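PDB 6ORI: EF0056 from Enterococcus faecalis, which is of unknown function but, as the N-terminal region of an enterococcal surface protein with immunoglobulin-like folding, is probably associated with biofilm formation. Local coordinates for residues Lys27-Ser32 / His174-Lys179; Val116-Ile119 / Leu125-Gly128; His244-Glu249 / Gln390-Thr395; Phe252-Ser257 / Thr261-Asn266. All coordinates share one frame; numbering follows the deposited sequence.

How the contacts relate
The four contacts fall into two groups along the chain: contacts 1 and 2 lie in the ten-stranded antiparallel sheet region, contacts 3 and 4 in the part built from the five- and four-stranded sheets. Contact 2 lies between the two segments of contact 1 in sequence, and the two touch where F31 CE2 packs 3.6 Å from Y118 CE1, their centres about 14 Å apart. Contact 1 reaches contact 3 through a probable hydrogen bond of 2.8 Å between S32 O and K245 NZ. Contact 4 lies in sequence between the segments of contact 3 and adjoins 244-249, with centres about 13 Å apart. Calcium is bound by S162, G372, D374, L400 and D402, outside all four contacts.

Contact 1. Residues Lys27-Ser32 / His174-Lys179; sequences KNYNFS and HQDDDK
Y29 meets Q175 and D176 at a surface contact between the segment leading into strand 31-38 and the loop joining strands 166-173 and 179-181, where D176 to K179 form a type I' beta turn linking two antiparallel strands. The phenol oxygen makes both direct hydrogen bonds. Y29 OH donates to D176 OD2 at 2.7 Å, using the syn lone pair of that oxygen, and the carboxylate oxygen lies at the ring edge; ring and carboxylate planes are 44° apart. The same OH accepts from Q175 NE2 at 3.2 Å, and the OH lies in the plane of the amide, so one hydroxyl both gives and receives. Q175 reaches it because CG stands between its backbone N and carbonyl carbon (chi1 65°) and the chain runs extended to the amide. Both side chains come from the opposite direction to Y29, Q175 NE2 obliquely to its ring; one face of that ring is covered near the rim by K27 CG. D176 OD2 has a second partner in S173 OG, while W68 packs edge-to-face with Y29. Within the loop, H174 ND1 donates to D178 OD1 at 2.7 Å, and D178 OD2 makes a salt bridge with R71, which ties the turn to strand 68-74. A water completes the bridge between the segments: it accepts from K27 N at 2.9 Å and donates to D176 OD1 at 2.8 Å.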
loop_
_atom_site.group_PDB
_atom_site.type_symbol
_atom_site.label_atom_id
_atom_site.label_comp_id
_atom_site.label_asym_id
_atom_site.label_seq_id
_atom_site.Cartn_x
_atom_site.Cartn_y
_atom_site.Cartn_z
ATOM N N LYS A 27 7.472 -7.411 -18.321
ATOM C CA LYS A 27 8.751 -7.742 -17.742
ATOM C C LYS A 27 9.019 -6.772 -16.597
ATOM O O LYS A 27 8.454 -5.669 -16.543
ATOM C CB LYS A 27 9.866 -7.662 -18.788
ATOM C CG LYS A 27 10.175 -6.255 -19.269
ATOM C CD LYS A 27 11.343 -6.253 -20.252
ATOM C CE LYS A 27 12.656 -6.557 -19.549
ATOM N NZ LYS A 27 13.705 -5.542 -19.866
ATOM N N ASN A 28 9.894 -7.161 -15.690
ATOM C CA ASN A 28 10.248 -6.300 -14.584
ATOM C C ASN A 28 11.091 -5.151 -15.085
ATOM O O ASN A 28 12.099 -5.337 -15.772
ATOM C CB ASN A 28 10.939 -7.112 -13.496
ATOM C CG ASN A 28 10.026 -8.203 -12.946
ATOM O OD1 ASN A 28 9.679 -9.141 -13.658
ATOM N ND2 ASN A 28 9.610 -8.062 -11.703
ATOM N N TYR A 29 10.621 -3.948 -14.799
ATOM C CA TYR A 29 11.266 -2.725 -15.254
ATOM C C TYR A 29 12.032 -2.078 -14.092
ATOM O O TYR A 29 12.314 -2.724 -13.106
ATOM C CB TYR A 29 10.223 -1.781 -15.889
ATOM C CG TYR A 29 9.786 -2.189 -17.283
ATOM C CD1 TYR A 29 10.705 -2.234 -18.330
ATOM C CD2 TYR A 29 8.466 -2.504 -17.565
ATOM C CE1 TYR A 29 10.294 -2.571 -19.638
ATOM C CE2 TYR A 29 8.062 -2.842 -18.849
ATOM C CZ TYR A 29 8.982 -2.902 -19.870
ATOM O OH TYR A 29 8.578 -3.244 -21.148
ATOM N N ASN A 30 12.343 -0.795 -14.205
ATOM C CA ASN A 30 13.205 -0.125 -13.249
ATOM C C ASN A 30 12.480 0.953 -12.449
ATOM O O ASN A 30 13.106 1.800 -11.828
ATOM C CB ASN A 30 14.386 0.515 -13.979
ATOM C CG ASN A 30 15.062 -0.436 -14.950
ATOM O OD1 ASN A 30 15.330 -1.598 -14.622
ATOM N ND2 ASN A 30 15.333 0.053 -16.159
ATOM N N PHE A 31 11.162 0.925 -12.477
ATOM C CA PHE A 31 10.361 1.733 -11.547
ATOM C C PHE A 31 10.408 1.050 -10.201
ATOM O O PHE A 31 10.497 -0.181 -10.146
ATOM C CB PHE A 31 8.925 1.850 -12.039
ATOM C CG PHE A 31 8.819 2.505 -13.385
ATOM C CD1 PHE A 31 8.899 1.762 -14.550
ATOM C CD2 PHE A 31 8.651 3.869 -13.493
ATOM C CE1 PHE A 31 8.818 2.372 -15.782
ATOM C CE2 PHE A 31 8.579 4.476 -14.713
ATOM C CZ PHE A 31 8.674 3.731 -15.857
ATOM N N SER A 32 10.335 1.792 -9.102
ATOM C CA SER A 32 10.338 1.160 -7.794
ATOM C C SER A 32 9.239 1.617 -6.859
ATOM O O SER A 32 9.014 0.955 -5.867
ATOM C CB SER A 32 11.697 1.280 -7.101
ATOM O OG SER A 32 12.065 2.630 -6.950
ATOM N N HIS A 174 2.033 0.771 -22.479
ATOM C CA HIS A 174 1.294 0.664 -23.738
ATOM C C HIS A 174 1.960 -0.325 -24.722
ATOM O O HIS A 174 1.253 -1.059 -25.427
ATOM C CB HIS A 174 1.102 2.046 -24.386
ATOM C CG HIS A 174 0.239 2.989 -23.603
ATOM N ND1 HIS A 174 -0.936 2.616 -22.993
ATOM C CD2 HIS A 174 0.382 4.313 -23.361
ATOM C CE1 HIS A 174 -1.472 3.665 -22.389
ATOM N NE2 HIS A 174 -0.693 4.708 -22.606
ATOM N N GLN A 175 3.290 -0.375 -24.734
ATOM C CA GLN A 175 4.031 -1.252 -25.651
ATOM C C GLN A 175 3.868 -2.721 -25.261
ATOM O O GLN A 175 4.181 -3.622 -26.045
ATOM C CB GLN A 175 5.522 -0.869 -25.683
ATOM C CG GLN A 175 6.265 -1.086 -24.361
ATOM C CD GLN A 175 7.619 -0.417 -24.284
ATOM O OE1 GLN A 175 7.927 0.479 -25.057
ATOM N NE2 GLN A 175 8.435 -0.846 -23.320
ATOM N N ASP A 176 3.417 -2.952 -24.032
ATOM C CA ASP A 176 3.157 -4.292 -23.514
ATOM C C ASP A 176 1.649 -4.554 -23.399
ATOM O O ASP A 176 1.185 -5.232 -22.479
ATOM C CB ASP A 176 3.814 -4.450 -22.139
ATOM C CG ASP A 176 5.324 -4.332 -22.199
ATOM O OD1 ASP A 176 5.942 -5.202 -22.849
ATOM O OD2 ASP A 176 5.904 -3.396 -21.603
ATOM N N ASP A 177 0.894 -3.972 -24.330
ATOM C CA ASP A 177 -0.556 -4.161 -24.402
ATOM C C ASP A 177 -1.271 -3.810 -23.095
ATOM O O ASP A 177 -2.207 -4.479 -22.679
ATOM C CB ASP A 177 -0.872 -5.592 -24.848
ATOM C CG ASP A 177 -0.228 -5.932 -26.182
ATOM O OD1 ASP A 177 -0.041 -5.001 -27.003
ATOM O OD2 ASP A 177 0.103 -7.115 -26.409
ATOM N N ASP A 178 -0.809 -2.735 -22.464
ATOM C CA ASP A 178 -1.392 -2.208 -21.221
ATOM C C ASP A 178 -1.324 -3.165 -20.044
ATOM O O ASP A 178 -2.101 -3.073 -19.087
ATOM C CB ASP A 178 -2.824 -1.713 -21.442
ATOM C CG ASP A 178 -2.867 -0.441 -22.230
ATOM O OD1 ASP A 178 -1.794 0.159 -22.441
ATOM O OD2 ASP A 178 -3.980 -0.029 -22.635
ATOM N N LYS A 179 -0.368 -4.085 -20.101
ATOM C CA LYS A 179 -0.076 -4.935 -18.971
ATOM C C LYS A 179 0.525 -4.097 -17.849
ATOM O O LYS A 179 1.027 -2.970 -18.069
ATOM C CB LYS A 179 0.869 -6.070 -19.371
ATOM C CG LYS A 179 0.179 -7.160 -20.195
ATOM C CD LYS A 179 1.162 -8.283 -20.530
ATOM C CE LYS A 179 0.474 -9.457 -21.175
ATOM N NZ LYS A 179 0.161 -9.171 -22.609
HETATM O O HOH W 1 7.134 -7.051 -21.161
#

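Contact 2. Residues Val116-Ile119 / Leu125-Gly128; sequences VNYI and LFAG
F126 sets the edge of its ring against the face of Y118, a T-shaped pair with centroids 5.1 Å apart and planes at 62°. The closest atom is F126 CD2, 3.6 Å from Y118 CE2 and placed over the rim of the tyrosine ring, not its centre. Y118 holds its CG anti to the backbone N (chi1 -177°); although its CB starts away from the other segment, its ring returns to it and offers a face to the edge of F126. Its hydroxyl is engaged by H59 ND1, and F31 adds a further edge-to-face partner. V116 and L125 form a second apolar pair, their side chains crossing at about a right angle with CG1 of V116 3.9 Å from CD1 of L125, while L125 CB covers one face of the F126 ring. The backbones are joined by a single beta bridge, I119 with F126, in the connection between strands 113-117 and 135-144. Y118 O accepts twice: from F126 N at 2.8 Å, with a C=O...N angle of 160°, and from L125 N at 3.2 Å, which sits above the carbonyl plane. L125 N also makes a weak bond to N117 O. Further along, I119 CA points a C-H at F126 O, 3.5 Å away, and CD1 of I119 rests 3.8 Å from CA of G128.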
loop_
_atom_site.group_PDB
_atom_site.type_symbol
_atom_site.label_atom_id
_atom_site.label_comp_id
_atom_site.label_asym_id
_atom_site.label_seq_id
_atom_site.Cartn_x
_atom_site.Cartn_y
_atom_site.Cartn_z
ATOM N N VAL A 116 -3.413 9.002 -16.126
ATOM C CA VAL A 116 -2.540 10.157 -16.385
ATOM C C VAL A 116 -1.173 9.619 -16.738
ATOM O O VAL A 116 -0.791 8.565 -16.254
ATOM C CB VAL A 116 -2.509 11.111 -15.164
ATOM C CG1 VAL A 116 -1.738 10.543 -13.981
ATOM C CG2 VAL A 116 -1.947 12.460 -15.554
ATOM N N ASN A 117 -0.436 10.290 -17.601
ATOM C CA ASN A 117 0.871 9.793 -17.950
ATOM C C ASN A 117 1.817 9.893 -16.765
ATOM O O ASN A 117 1.769 10.825 -15.977
ATOM C CB ASN A 117 1.423 10.541 -19.161
ATOM C CG ASN A 117 0.723 10.162 -20.436
ATOM O OD1 ASN A 117 -0.033 9.199 -20.473
ATOM N ND2 ASN A 117 1.027 10.879 -21.506
ATOM N N TYR A 118 2.704 8.924 -16.649
ATOM C CA TYR A 118 3.723 8.959 -15.612
ATOM C C TYR A 118 4.754 10.074 -15.831
ATOM O O TYR A 118 5.143 10.744 -14.881
ATOM C CB TYR A 118 4.417 7.578 -15.543
ATOM C CG TYR A 118 5.465 7.444 -14.453
ATOM C CD1 TYR A 118 6.737 7.957 -14.620
ATOM C CD2 TYR A 118 5.180 6.797 -13.254
ATOM C CE1 TYR A 118 7.703 7.837 -13.617
ATOM C CE2 TYR A 118 6.139 6.672 -12.256
ATOM C CZ TYR A 118 7.392 7.190 -12.455
ATOM O OH TYR A 118 8.343 7.068 -11.465
ATOM N N ILE A 119 5.190 10.257 -17.081
ATOM C CA ILE A 119 6.349 11.086 -17.373
ATOM C C ILE A 119 5.942 12.527 -17.599
ATOM O O ILE A 119 5.073 12.823 -18.446
ATOM C CB ILE A 119 7.112 10.550 -18.599
ATOM C CG1 ILE A 119 7.637 9.135 -18.327
ATOM C CG2 ILE A 119 8.223 11.502 -19.011
ATOM C CD1 ILE A 119 8.862 9.071 -17.415
ATOM N N LEU A 125 3.330 13.319 -14.725
ATOM C CA LEU A 125 3.616 13.768 -13.363
ATOM C C LEU A 125 5.077 13.902 -12.962
ATOM O O LEU A 125 5.423 14.820 -12.242
ATOM C CB LEU A 125 2.961 12.833 -12.345
ATOM C CG LEU A 125 1.455 12.620 -12.514
ATOM C CD1 LEU A 125 0.890 11.834 -11.347
ATOM C CD2 LEU A 125 0.693 13.914 -12.673
ATOM N N PHE A 126 5.913 12.951 -13.366
ATOM C CA PHE A 126 7.232 12.758 -12.754
ATOM C C PHE A 126 8.376 12.949 -13.745
ATOM O O PHE A 126 8.325 12.522 -14.906
ATOM C CB PHE A 126 7.303 11.355 -12.132
ATOM C CG PHE A 126 6.264 11.117 -11.061
ATOM C CD1 PHE A 126 6.158 11.991 -9.988
ATOM C CD2 PHE A 126 5.373 10.055 -11.132
ATOM C CE1 PHE A 126 5.209 11.806 -9.025
ATOM C CE2 PHE A 126 4.420 9.870 -10.135
ATOM C CZ PHE A 126 4.355 10.753 -9.099
ATOM N N ALA A 127 9.427 13.603 -13.280
ATOM C CA ALA A 127 10.566 13.914 -14.135
ATOM C C ALA A 127 11.263 12.621 -14.552
ATOM O O ALA A 127 11.760 11.860 -13.714
ATOM C CB ALA A 127 11.515 14.853 -13.422
ATOM N N GLY A 128 11.298 12.355 -15.856
ATOM C CA GLY A 128 11.852 11.114 -16.357
ATOM C C GLY A 128 13.334 10.941 -16.071
ATOM O O GLY A 128 13.797 9.833 -15.849
#

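Contact 3. Residues His244-Glu249 / Gln390-Thr395; sequences HKLTKE and QNTYGT
This is a buried contact made by side chains reaching a backbone carbonyl, where H244 and L246 of strand 239-248, in the five-stranded antiparallel sheet, meet T392 in the segment leading into strand 394-398 of the four-stranded sheet. It joins the two sheets through side chains, consistent with the immunoglobulin-like character of the protein. The evidence for a specific link is one hydrogen bond: H244 NE2 donates to T392 O at 2.8 Å, with an N-H...O angle of 150°. The acceptor lies in the imidazole plane, at the ring edge, and the C=O...N angle of 167° places the donor almost straight ahead of the carbonyl. With CG anti to the backbone N (chi1 179°), the imidazole is carried across to T392, even though its CB does not set out in that direction. L246 approaches the same residue: its CD2 lies 3.6 Å from T392 O and 3.7 Å from T392 CB, so a methyl group packs beside the carbonyl oxygen that H244 grips. L246 CG also lies over one face of the H244 ring, offset toward its rim. T392 turns OG1 to I389 O, so that hydroxyl is used within its own loop. Around the contact, L246 also packs on L381 of strand 375-382 and on I340 of strand 340-348, H244 touches S379, and F211 of strand 211-221 lies against both L246 and T392.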
loop_
_atom_site.group_PDB
_atom_site.type_symbol
_atom_site.label_atom_id
_atom_site.label_comp_id
_atom_site.label_asym_id
_atom_site.label_seq_id
_atom_site.Cartn_x
_atom_site.Cartn_y
_atom_site.Cartn_z
ATOM N N HIS A 244 4.644 -4.444 3.882
ATOM C CA HIS A 244 4.729 -3.123 4.474
ATOM C C HIS A 244 5.798 -2.365 3.714
ATOM O O HIS A 244 6.982 -2.686 3.796
ATOM C CB HIS A 244 5.080 -3.256 5.959
ATOM C CG HIS A 244 5.226 -1.946 6.671
ATOM N ND1 HIS A 244 6.011 -1.807 7.803
ATOM C CD2 HIS A 244 4.648 -0.740 6.462
ATOM C CE1 HIS A 244 5.932 -0.564 8.230
ATOM N NE2 HIS A 244 5.125 0.109 7.424
ATOM N N LYS A 245 5.374 -1.374 2.935
ATOM C CA LYS A 245 6.296 -0.644 2.085
ATOM C C LYS A 245 6.492 0.786 2.583
ATOM O O LYS A 245 5.523 1.486 2.884
ATOM C CB LYS A 245 5.806 -0.658 0.633
ATOM C CG LYS A 245 6.812 -0.074 -0.350
ATOM C CD LYS A 245 6.373 -0.242 -1.808
ATOM C CE LYS A 245 7.472 0.199 -2.767
ATOM N NZ LYS A 245 7.045 -0.006 -4.171
ATOM N N LEU A 246 7.751 1.183 2.691
ATOM C CA LEU A 246 8.148 2.494 3.180
ATOM C C LEU A 246 8.759 3.297 2.056
ATOM O O LEU A 246 9.721 2.851 1.411
ATOM C CB LEU A 246 9.150 2.362 4.332
ATOM C CG LEU A 246 8.627 1.558 5.516
ATOM C CD1 LEU A 246 9.725 1.404 6.529
ATOM C CD2 LEU A 246 7.454 2.226 6.147
ATOM N N THR A 247 8.164 4.448 1.796
ATOM C CA THR A 247 8.622 5.399 0.790
ATOM C C THR A 247 9.479 6.425 1.516
ATOM O O THR A 247 8.990 7.087 2.447
ATOM C CB THR A 247 7.389 6.075 0.190
ATOM O OG1 THR A 247 6.545 5.081 -0.425
ATOM C CG2 THR A 247 7.759 7.179 -0.792
ATOM N N LYS A 248 10.725 6.573 1.105
ATOM C CA LYS A 248 11.611 7.513 1.761
ATOM C C LYS A 248 11.429 8.947 1.291
ATOM O O LYS A 248 10.932 9.207 0.202
ATOM C CB LYS A 248 13.059 7.111 1.518
ATOM C CG LYS A 248 13.443 5.773 2.123
ATOM C CD LYS A 248 14.943 5.482 1.877
ATOM C CE LYS A 248 15.356 4.140 2.411
ATOM N NZ LYS A 248 16.839 3.969 2.283
ATOM N N GLU A 249 11.860 9.872 2.128
ATOM C CA GLU A 249 11.941 11.277 1.769
ATOM C C GLU A 249 13.241 11.550 1.005
ATOM O O GLU A 249 13.233 12.211 -0.040
ATOM C CB GLU A 249 11.870 12.116 3.052
ATOM C CG GLU A 249 11.877 13.621 2.831
ATOM C CD GLU A 249 10.602 14.127 2.203
ATOM O OE1 GLU A 249 9.578 13.397 2.224
ATOM O OE2 GLU A 249 10.627 15.263 1.686
ATOM N N GLN A 390 7.712 8.704 12.175
ATOM C CA GLN A 390 6.727 9.426 11.387
ATOM C C GLN A 390 6.667 8.984 9.926
ATOM O O GLN A 390 7.691 8.763 9.284
ATOM C CB GLN A 390 7.016 10.920 11.478
ATOM C CG GLN A 390 5.924 11.809 10.917
ATOM C CD GLN A 390 5.989 13.249 11.416
ATOM O OE1 GLN A 390 5.067 13.720 12.092
ATOM N NE2 GLN A 390 7.062 13.936 11.115
ATOM N N ASN A 391 5.438 8.792 9.452
ATOM C CA ASN A 391 5.135 8.436 8.070
ATOM C C ASN A 391 5.527 6.995 7.744
ATOM O O ASN A 391 5.708 6.666 6.580
ATOM C CB ASN A 391 5.719 9.444 7.065
ATOM C CG ASN A 391 4.945 10.735 7.047
ATOM O OD1 ASN A 391 3.739 10.735 7.197
ATOM N ND2 ASN A 391 5.643 11.839 6.878
ATOM N N THR A 392 5.665 6.126 8.750
ATOM C CA THR A 392 5.920 4.703 8.501
ATOM C C THR A 392 4.711 3.833 8.759
ATOM O O THR A 392 4.777 2.642 8.525
ATOM C CB THR A 392 7.105 4.145 9.306
ATOM O OG1 THR A 392 6.801 4.041 10.712
ATOM C CG2 THR A 392 8.362 4.961 9.071
ATOM N N TYR A 393 3.616 4.414 9.230
ATOM C CA TYR A 393 2.413 3.637 9.479
ATOM C C TYR A 393 1.663 3.400 8.175
ATOM O O TYR A 393 1.383 4.351 7.418
ATOM C CB TYR A 393 1.501 4.330 10.507
ATOM C CG TYR A 393 0.162 3.675 10.690
ATOM C CD1 TYR A 393 -0.024 2.688 11.642
ATOM C CD2 TYR A 393 -0.914 4.036 9.882
ATOM C CE1 TYR A 393 -1.298 2.090 11.809
ATOM C CE2 TYR A 393 -2.149 3.454 10.037
ATOM C CZ TYR A 393 -2.325 2.480 10.981
ATOM O OH TYR A 393 -3.586 1.904 11.110
ATOM N N GLY A 394 1.327 2.149 7.917
ATOM C CA GLY A 394 0.456 1.805 6.819
ATOM C C GLY A 394 -0.671 0.924 7.313
ATOM O O GLY A 394 -0.533 0.183 8.292
ATOM N N THR A 395 -1.797 1.009 6.631
ATOM C CA THR A 395 -2.908 0.121 6.916
ATOM C C THR A 395 -3.455 -0.389 5.619
ATOM O O THR A 395 -3.461 0.321 4.612
ATOM C CB THR A 395 -4.002 0.796 7.763
ATOM O OG1 THR A 395 -5.028 -0.145 8.078
ATOM C CG2 THR A 395 -4.623 1.989 7.043
#

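Contact 4. Residues Phe252-Ser257 / Thr261-Asn266; sequences FSYSTS and TPWYAN
Both Y254 (chi1 -180°) and F252 extend their rings opposite their own backbone nitrogens, toward W263, whose CG lies beside its backbone N. Y254 presents its edge to the indole face in a T-shaped pair: the phenol and the five-membered ring have planes at 80° and centroids 5.2 Å apart. Its CE1 does the touching, 3.6 Å from W263 CD2. F252 comes from the opposite direction to W263, with its ring nearly parallel to the six-membered ring but slid well aside, so overlap is slight; the nearest atoms, F252 CZ and W263 CH2, are 3.5 Å apart. Together the three form an aromatic cluster between short helix 254-257, N-capped by S253 OG accepting from T256 N at 3.1 Å, and the approach to strand 264-269. The phenol also has a polar role, since W263 N donates to Y254 OH at 3.0 Å with a nearly straight N-H...O angle of 169°. Ahead of this amide the chain passes through a cis peptide bond before P262, whose CA lies 3.5 Å from the same hydroxyl. T261 packs CG2 against Y254 OH at 3.6 Å. F332 stacks on Y254, F211 meets F252 edge-to-face, and W263 NE1 is hydrogen-bonded to K259 O.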
loop_
_atom_site.group_PDB
_atom_site.type_symbol
_atom_site.label_atom_id
_atom_site.label_comp_id
_atom_site.label_asym_id
_atom_site.label_seq_id
_atom_site.Cartn_x
_atom_site.Cartn_y
_atom_site.Cartn_z
ATOM N N PHE A 252 17.720 7.653 3.536
ATOM C CA PHE A 252 17.959 7.180 4.908
ATOM C C PHE A 252 18.861 5.962 4.996
ATOM O O PHE A 252 18.717 4.998 4.247
ATOM C CB PHE A 252 16.615 6.834 5.548
ATOM C CG PHE A 252 16.696 6.420 6.998
ATOM C CD1 PHE A 252 17.139 7.308 7.957
ATOM C CD2 PHE A 252 16.298 5.163 7.386
ATOM C CE1 PHE A 252 17.176 6.948 9.293
ATOM C CE2 PHE A 252 16.325 4.792 8.723
ATOM C CZ PHE A 252 16.769 5.684 9.663
ATOM N N SER A 253 19.810 6.040 5.922
ATOM C CA SER A 253 20.559 4.892 6.394
ATOM C C SER A 253 20.248 4.650 7.869
ATOM O O SER A 253 20.532 5.501 8.723
ATOM C CB SER A 253 22.049 5.142 6.241
ATOM O OG SER A 253 22.790 4.178 6.982
ATOM N N TYR A 254 19.698 3.484 8.171
ATOM C CA TYR A 254 19.457 3.110 9.569
ATOM C C TYR A 254 20.745 3.023 10.359
ATOM O O TYR A 254 20.845 3.546 11.453
ATOM C CB TYR A 254 18.728 1.776 9.638
ATOM C CG TYR A 254 18.425 1.291 11.050
ATOM C CD1 TYR A 254 17.262 1.683 11.703
ATOM C CD2 TYR A 254 19.289 0.425 11.711
ATOM C CE1 TYR A 254 16.990 1.242 13.003
ATOM C CE2 TYR A 254 19.019 -0.031 12.994
ATOM C CZ TYR A 254 17.866 0.384 13.632
ATOM O OH TYR A 254 17.518 -0.050 14.893
ATOM N N SER A 255 21.729 2.351 9.775
ATOM C CA SER A 255 23.005 2.123 10.437
ATOM C C SER A 255 23.693 3.418 10.825
ATOM O O SER A 255 24.208 3.546 11.936
ATOM C CB SER A 255 23.901 1.303 9.504
ATOM O OG SER A 255 23.317 0.039 9.269
ATOM N N THR A 256 23.700 4.387 9.923
ATOM C CA THR A 256 24.407 5.634 10.204
ATOM C C THR A 256 23.575 6.648 10.998
ATOM O O THR A 256 24.117 7.375 11.818
ATOM C CB THR A 256 24.932 6.309 8.943
ATOM O OG1 THR A 256 23.842 6.779 8.154
ATOM C CG2 THR A 256 25.763 5.360 8.132
ATOM N N SER A 257 22.260 6.663 10.805
ATOM C CA SER A 257 21.457 7.805 11.212
ATOM C C SER A 257 20.310 7.541 12.183
ATOM O O SER A 257 19.797 8.479 12.781
ATOM C CB SER A 257 20.877 8.476 9.964
ATOM O OG SER A 257 21.912 8.855 9.074
ATOM N N THR A 261 17.262 3.938 18.913
ATOM C CA THR A 261 17.487 2.554 18.572
ATOM C C THR A 261 17.555 1.655 19.803
ATOM O O THR A 261 17.842 2.119 20.909
ATOM C CB THR A 261 18.789 2.444 17.780
ATOM O OG1 THR A 261 19.823 3.176 18.466
ATOM C CG2 THR A 261 18.621 3.024 16.371
ATOM N N PRO A 262 17.300 0.354 19.627
ATOM C CA PRO A 262 16.899 -0.247 18.363
ATOM C C PRO A 262 15.432 -0.008 18.063
ATOM O O PRO A 262 14.562 0.030 18.930
ATOM C CB PRO A 262 17.201 -1.729 18.592
ATOM C CG PRO A 262 16.940 -1.921 20.058
ATOM C CD PRO A 262 17.416 -0.645 20.713
ATOM N N TRP A 263 15.163 0.157 16.780
ATOM C CA TRP A 263 13.779 0.271 16.344
ATOM C C TRP A 263 13.104 -1.091 16.334
ATOM O O TRP A 263 13.763 -2.136 16.325
ATOM C CB TRP A 263 13.691 0.849 14.942
ATOM C CG TRP A 263 14.038 2.303 14.816
ATOM C CD1 TRP A 263 14.508 3.146 15.784
ATOM C CD2 TRP A 263 13.941 3.073 13.627
ATOM N NE1 TRP A 263 14.703 4.407 15.259
ATOM C CE2 TRP A 263 14.368 4.376 13.930
ATOM C CE3 TRP A 263 13.530 2.783 12.321
ATOM C CZ2 TRP A 263 14.387 5.388 12.975
ATOM C CZ3 TRP A 263 13.559 3.782 11.373
ATOM C CH2 TRP A 263 13.995 5.076 11.711
ATOM N N TYR A 264 11.773 -1.043 16.332
ATOM C CA TYR A 264 10.932 -2.229 16.240
ATOM C C TYR A 264 10.122 -2.198 14.970
ATOM O O TYR A 264 9.629 -1.131 14.561
ATOM C CB TYR A 264 9.975 -2.322 17.423
ATOM C CG TYR A 264 10.653 -2.705 18.718
ATOM C CD1 TYR A 264 11.605 -1.868 19.289
ATOM C CD2 TYR A 264 10.396 -3.913 19.333
ATOM C CE1 TYR A 264 12.244 -2.203 20.483
ATOM C CE2 TYR A 264 11.028 -4.254 20.536
ATOM C CZ TYR A 264 11.958 -3.394 21.087
ATOM O OH TYR A 264 12.600 -3.736 22.272
ATOM N N ALA A 265 9.995 -3.365 14.354
ATOM C CA ALA A 265 9.036 -3.613 13.284
ATOM C C ALA A 265 7.757 -4.100 13.943
ATOM O O ALA A 265 7.794 -5.027 14.753
ATOM C CB ALA A 265 9.614 -4.674 12.344
ATOM N N ASN A 266 6.645 -3.455 13.614
ATOM C CA ASN A 266 5.342 -3.712 14.236
ATOM C C ASN A 266 4.316 -4.134 13.223
ATOM O O ASN A 266 4.316 -3.643 12.090
ATOM C CB ASN A 266 4.764 -2.459 14.941
ATOM C CG ASN A 266 5.611 -1.972 16.059
ATOM O OD1 ASN A 266 5.345 -2.303 17.220
ATOM N ND2 ASN A 266 6.636 -1.208 15.745
#